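Local coordinates for 16S rRNA (adenine(1408)-N(1))-methyltransferase (Escherichia coli, PDB 3P2E), which methylates N1 of adenine 1408 in the 16S rRNA of assembled 30S subunits, using S-adenosyl-L-methionine, and so confers resistance to many aminoglycosides, at residues Ile115-Ala126 with Tyr168-Phe177. Numbering follows the deposited sequence.
Sequences IKPNRDILSNVA and YKAELSNSGF
Tyr168 brings the CE1 side of its ring to Pro117 CD, 4.0 Å away. Its chi1 of -172°, with CG anti to the backbone N, carries the ring obliquely alongside Pro117, and its hydroxyl hydrogen-bonds Val114 O. Glu171 crosses the Pro117 ring at about a right angle, its OE2 close to CD; a water donates both to OE2 and to Lys116 O, joining the carboxylate to the turn. The proline, preceded by a cis peptide bond, offers Leu172 a compact apolar surface: Leu172 CD1 lies 3.8 Å from Pro117 CG and equally near Leu122 CD1. The side chains of Asn174 and Arg119 lie side by side, pointing the same way, with Asn174 CB 4.2 Å from Arg119 CD.

Ser175 is small enough to let the helices close in, its CA 4.4 Å from that of Ser123. Its OG donates to Arg119 O (2.9 Å) on a lone pair in the carbonyl plane, while Ser123 OG donates from above that plane; with Ser123 N, three donors grip this oxygen. Gly176 takes a positive phi (106°), where a CB would jam against Ser175 O; Phe177 N to Leu172 O and Gly176 N to Ser173 O close the Schellman motif. Phe177 then sets its ring edge against Leu122 O, with CE2 3.2 Å away, and receives an off-centre CH-pi contact from Ala126 CB. Helices 119-126 and 168-175 cross at -50°, and Phe177 carries their contact onto Phe135 and Phe137 of the mixed sheet, whose 3-2-1-4-5-7-6 order marks the Rossmann-like class I methyltransferase fold.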
loop_
_atom_site.group_PDB
_atom_site.type_symbol
_atom_site.label_atom_id
_atom_site.label_comp_id
_atom_site.label_asym_id
_atom_site.label_seq_id
_atom_site.Cartn_x
_atom_site.Cartn_y
_atom_site.Cartn_z
ATOM N N ILE A 115 -11.423 -6.542 -5.393
ATOM C CA ILE A 115 -12.577 -6.466 -6.291
ATOM C C ILE A 115 -13.776 -7.371 -6.017
ATOM O O ILE A 115 -14.920 -6.963 -6.247
ATOM C CB ILE A 115 -12.143 -6.700 -7.760
ATOM C CG1 ILE A 115 -11.005 -5.746 -8.126
ATOM C CG2 ILE A 115 -13.322 -6.481 -8.698
ATOM C CD1 ILE A 115 -11.311 -4.305 -7.871
ATOM N N LYS A 116 -13.532 -8.587 -5.537
ATOM C CA LYS A 116 -14.624 -9.531 -5.287
ATOM C C LYS A 116 -15.755 -8.976 -4.418
ATOM O O LYS A 116 -16.910 -8.939 -4.847
ATOM C CB LYS A 116 -14.075 -10.832 -4.686
ATOM C CG LYS A 116 -15.092 -11.964 -4.640
ATOM C CD LYS A 116 -14.437 -13.293 -4.286
ATOM C CE LYS A 116 -13.907 -13.308 -2.860
ATOM N NZ LYS A 116 -15.004 -13.263 -1.853
ATOM N N PRO A 117 -15.456 -8.565 -3.177
ATOM C CA PRO A 117 -14.160 -8.573 -2.491
ATOM C C PRO A 117 -14.102 -9.779 -1.560
ATOM O O PRO A 117 -15.110 -10.453 -1.349
ATOM C CB PRO A 117 -14.192 -7.273 -1.711
ATOM C CG PRO A 117 -15.619 -7.260 -1.231
ATOM C CD PRO A 117 -16.404 -7.686 -2.465
ATOM N N ASN A 118 -12.924 -10.046 -1.007
ATOM C CA ASN A 118 -12.748 -11.152 -0.071
ATOM C C ASN A 118 -12.873 -10.493 1.301
ATOM O O ASN A 118 -11.952 -9.807 1.750
ATOM C CB ASN A 118 -11.356 -11.765 -0.244
ATOM C CG ASN A 118 -11.162 -13.025 0.578
ATOM O OD1 ASN A 118 -11.415 -13.045 1.782
ATOM N ND2 ASN A 118 -10.698 -14.084 -0.072
ATOM N N ARG A 119 -14.010 -10.692 1.963
ATOM C CA ARG A 119 -14.239 -10.066 3.261
ATOM C C ARG A 119 -13.243 -10.430 4.355
ATOM O O ARG A 119 -12.777 -9.556 5.085
ATOM C CB ARG A 119 -15.664 -10.351 3.746
ATOM C CG ARG A 119 -16.742 -9.688 2.895
ATOM C CD ARG A 119 -18.101 -9.756 3.573
ATOM N NE ARG A 119 -18.535 -11.130 3.808
ATOM C CZ ARG A 119 -18.886 -11.979 2.848
ATOM N NH1 ARG A 119 -18.858 -11.597 1.578
ATOM N NH2 ARG A 119 -19.264 -13.212 3.158
ATOM N N ASP A 120 -12.907 -11.710 4.468
ATOM C CA ASP A 120 -11.971 -12.142 5.499
ATOM C C ASP A 120 -10.602 -11.495 5.320
ATOM O O ASP A 120 -10.025 -10.979 6.278
ATOM C CB ASP A 120 -11.839 -13.667 5.498
ATOM C CG ASP A 120 -10.901 -14.173 6.578
ATOM O OD1 ASP A 120 -11.109 -13.837 7.766
ATOM O OD2 ASP A 120 -9.954 -14.914 6.245
ATOM N N ILE A 121 -10.086 -11.512 4.097
ATOM C CA ILE A 121 -8.785 -10.911 3.834
ATOM C C ILE A 121 -8.814 -9.401 4.073
ATOM O O ILE A 121 -7.902 -8.852 4.697
ATOM C CB ILE A 121 -8.312 -11.183 2.386
ATOM C CG1 ILE A 121 -8.184 -12.690 2.148
ATOM C CG2 ILE A 121 -6.963 -10.517 2.153
ATOM C CD1 ILE A 121 -7.157 -13.373 3.032
ATOM N N LEU A 122 -9.851 -8.725 3.586
ATOM C CA LEU A 122 -9.933 -7.281 3.795
ATOM C C LEU A 122 -10.015 -6.975 5.289
ATOM O O LEU A 122 -9.511 -5.951 5.752
ATOM C CB LEU A 122 -11.136 -6.681 3.057
ATOM C CG LEU A 122 -11.017 -6.639 1.528
ATOM C CD1 LEU A 122 -12.133 -5.776 0.955
ATOM C CD2 LEU A 122 -9.661 -6.069 1.119
ATOM N N SER A 123 -10.647 -7.869 6.045
ATOM C CA SER A 123 -10.753 -7.683 7.485
ATOM C C SER A 123 -9.352 -7.689 8.094
ATOM O O SER A 123 -9.067 -6.902 9.005
ATOM C CB SER A 123 -11.601 -8.790 8.112
ATOM O OG SER A 123 -12.951 -8.680 7.703
ATOM N N ASN A 124 -8.484 -8.570 7.591
ATOM C CA ASN A 124 -7.107 -8.648 8.086
ATOM C C ASN A 124 -6.392 -7.334 7.796
ATOM O O ASN A 124 -5.617 -6.843 8.619
ATOM C CB ASN A 124 -6.304 -9.765 7.399
ATOM C CG ASN A 124 -6.895 -11.143 7.597
ATOM O OD1 ASN A 124 -7.506 -11.438 8.624
ATOM N ND2 ASN A 124 -6.688 -12.012 6.610
ATOM N N VAL A 125 -6.631 -6.774 6.613
ATOM C CA VAL A 125 -5.992 -5.516 6.249
ATOM C C VAL A 125 -6.512 -4.381 7.128
ATOM O O VAL A 125 -5.752 -3.502 7.538
ATOM C CB VAL A 125 -6.235 -5.160 4.761
ATOM C CG1 VAL A 125 -5.582 -3.820 4.438
ATOM C CG2 VAL A 125 -5.670 -6.255 3.868
ATOM N N ALA A 126 -7.807 -4.396 7.422
ATOM C CA ALA A 126 -8.381 -3.351 8.260
ATOM C C ALA A 126 -7.787 -3.408 9.667
ATOM O O ALA A 126 -7.665 -2.383 10.333
ATOM C CB ALA A 126 -9.896 -3.495 8.315
ATOM N N TYR A 168 -21.388 -3.755 -2.869
ATOM C CA TYR A 168 -19.952 -3.594 -2.662
ATOM C C TYR A 168 -19.685 -2.769 -1.406
ATOM O O TYR A 168 -18.820 -3.111 -0.598
ATOM C CB TYR A 168 -19.299 -2.914 -3.873
ATOM C CG TYR A 168 -17.786 -2.901 -3.803
ATOM C CD1 TYR A 168 -17.048 -4.066 -4.022
ATOM C CD2 TYR A 168 -17.096 -1.734 -3.477
ATOM C CE1 TYR A 168 -15.653 -4.067 -3.916
ATOM C CE2 TYR A 168 -15.707 -1.724 -3.365
ATOM C CZ TYR A 168 -14.992 -2.890 -3.584
ATOM O OH TYR A 168 -13.622 -2.877 -3.444
ATOM N N LYS A 169 -20.441 -1.690 -1.233
ATOM C CA LYS A 169 -20.265 -0.830 -0.069
ATOM C C LYS A 169 -20.523 -1.590 1.227
ATOM O O LYS A 169 -19.803 -1.419 2.214
ATOM C CB LYS A 169 -21.204 0.376 -0.160
ATOM C CG LYS A 169 -20.903 1.474 0.850
ATOM C CD LYS A 169 -21.777 2.699 0.613
ATOM C CE LYS A 169 -21.452 3.810 1.603
ATOM N NZ LYS A 169 -22.277 5.031 1.367
ATOM N N ALA A 170 -21.552 -2.432 1.228
ATOM C CA ALA A 170 -21.894 -3.206 2.415
ATOM C C ALA A 170 -20.826 -4.239 2.737
ATOM O O ALA A 170 -20.486 -4.448 3.901
ATOM C CB ALA A 170 -23.240 -3.895 2.222
ATOM N N GLU A 171 -20.310 -4.891 1.702
ATOM C CA GLU A 171 -19.273 -5.901 1.879
ATOM C C GLU A 171 -18.019 -5.279 2.473
ATOM O O GLU A 171 -17.421 -5.834 3.398
ATOM C CB GLU A 171 -18.972 -6.571 0.537
ATOM C CG GLU A 171 -20.108 -7.474 0.077
ATOM C CD GLU A 171 -20.102 -7.743 -1.417
ATOM O OE1 GLU A 171 -20.879 -8.616 -1.857
ATOM O OE2 GLU A 171 -19.340 -7.082 -2.152
ATOM N N LEU A 172 -17.616 -4.124 1.954
ATOM C CA LEU A 172 -16.434 -3.464 2.491
ATOM C C LEU A 172 -16.706 -3.019 3.921
ATOM O O LEU A 172 -15.860 -3.178 4.802
ATOM C CB LEU A 172 -16.036 -2.263 1.625
ATOM C CG LEU A 172 -14.803 -2.489 0.742
ATOM C CD1 LEU A 172 -15.049 -3.653 -0.205
ATOM C CD2 LEU A 172 -14.483 -1.216 -0.034
ATOM N N SER A 173 -17.893 -2.471 4.157
ATOM C CA SER A 173 -18.249 -2.018 5.496
ATOM C C SER A 173 -18.130 -3.162 6.499
ATOM O O SER A 173 -17.662 -2.967 7.627
ATOM C CB SER A 173 -19.674 -1.466 5.515
ATOM O OG SER A 173 -20.015 -1.042 6.821
ATOM N N ASN A 174 -18.543 -4.356 6.084
ATOM C CA ASN A 174 -18.473 -5.527 6.953
ATOM C C ASN A 174 -17.032 -5.871 7.318
ATOM O O ASN A 174 -16.777 -6.473 8.363
ATOM C CB ASN A 174 -19.126 -6.737 6.279
ATOM C CG ASN A 174 -20.621 -6.566 6.095
ATOM O OD1 ASN A 174 -21.340 -6.228 7.037
ATOM N ND2 ASN A 174 -21.100 -6.809 4.879
ATOM N N SER A 175 -16.095 -5.487 6.454
ATOM C CA SER A 175 -14.679 -5.755 6.683
ATOM C C SER A 175 -13.989 -4.621 7.430
ATOM O O SER A 175 -12.807 -4.726 7.769
ATOM C CB SER A 175 -13.959 -5.994 5.354
ATOM O OG SER A 175 -14.442 -7.164 4.720
ATOM N N GLY A 176 -14.725 -3.542 7.679
ATOM C CA GLY A 176 -14.162 -2.409 8.394
ATOM C C GLY A 176 -13.865 -1.200 7.523
ATOM O O GLY A 176 -13.393 -0.172 8.017
ATOM N N PHE A 177 -14.140 -1.306 6.229
ATOM C CA PHE A 177 -13.884 -0.189 5.320
ATOM C C PHE A 177 -15.155 0.567 4.932
ATOM O O PHE A 177 -16.062 0.010 4.309
ATOM C CB PHE A 177 -13.170 -0.695 4.063
ATOM C CG PHE A 177 -11.788 -1.228 4.326
ATOM C CD1 PHE A 177 -10.750 -0.367 4.661
ATOM C CD2 PHE A 177 -11.528 -2.595 4.251
ATOM C CE1 PHE A 177 -9.470 -0.856 4.918
ATOM C CE2 PHE A 177 -10.252 -3.096 4.506
ATOM C CZ PHE A 177 -9.219 -2.221 4.842
HETATM O O HOH W 1 -19.578 -7.109 -4.736
HETATM O O HOH W 2 -15.612 -9.224 7.271
#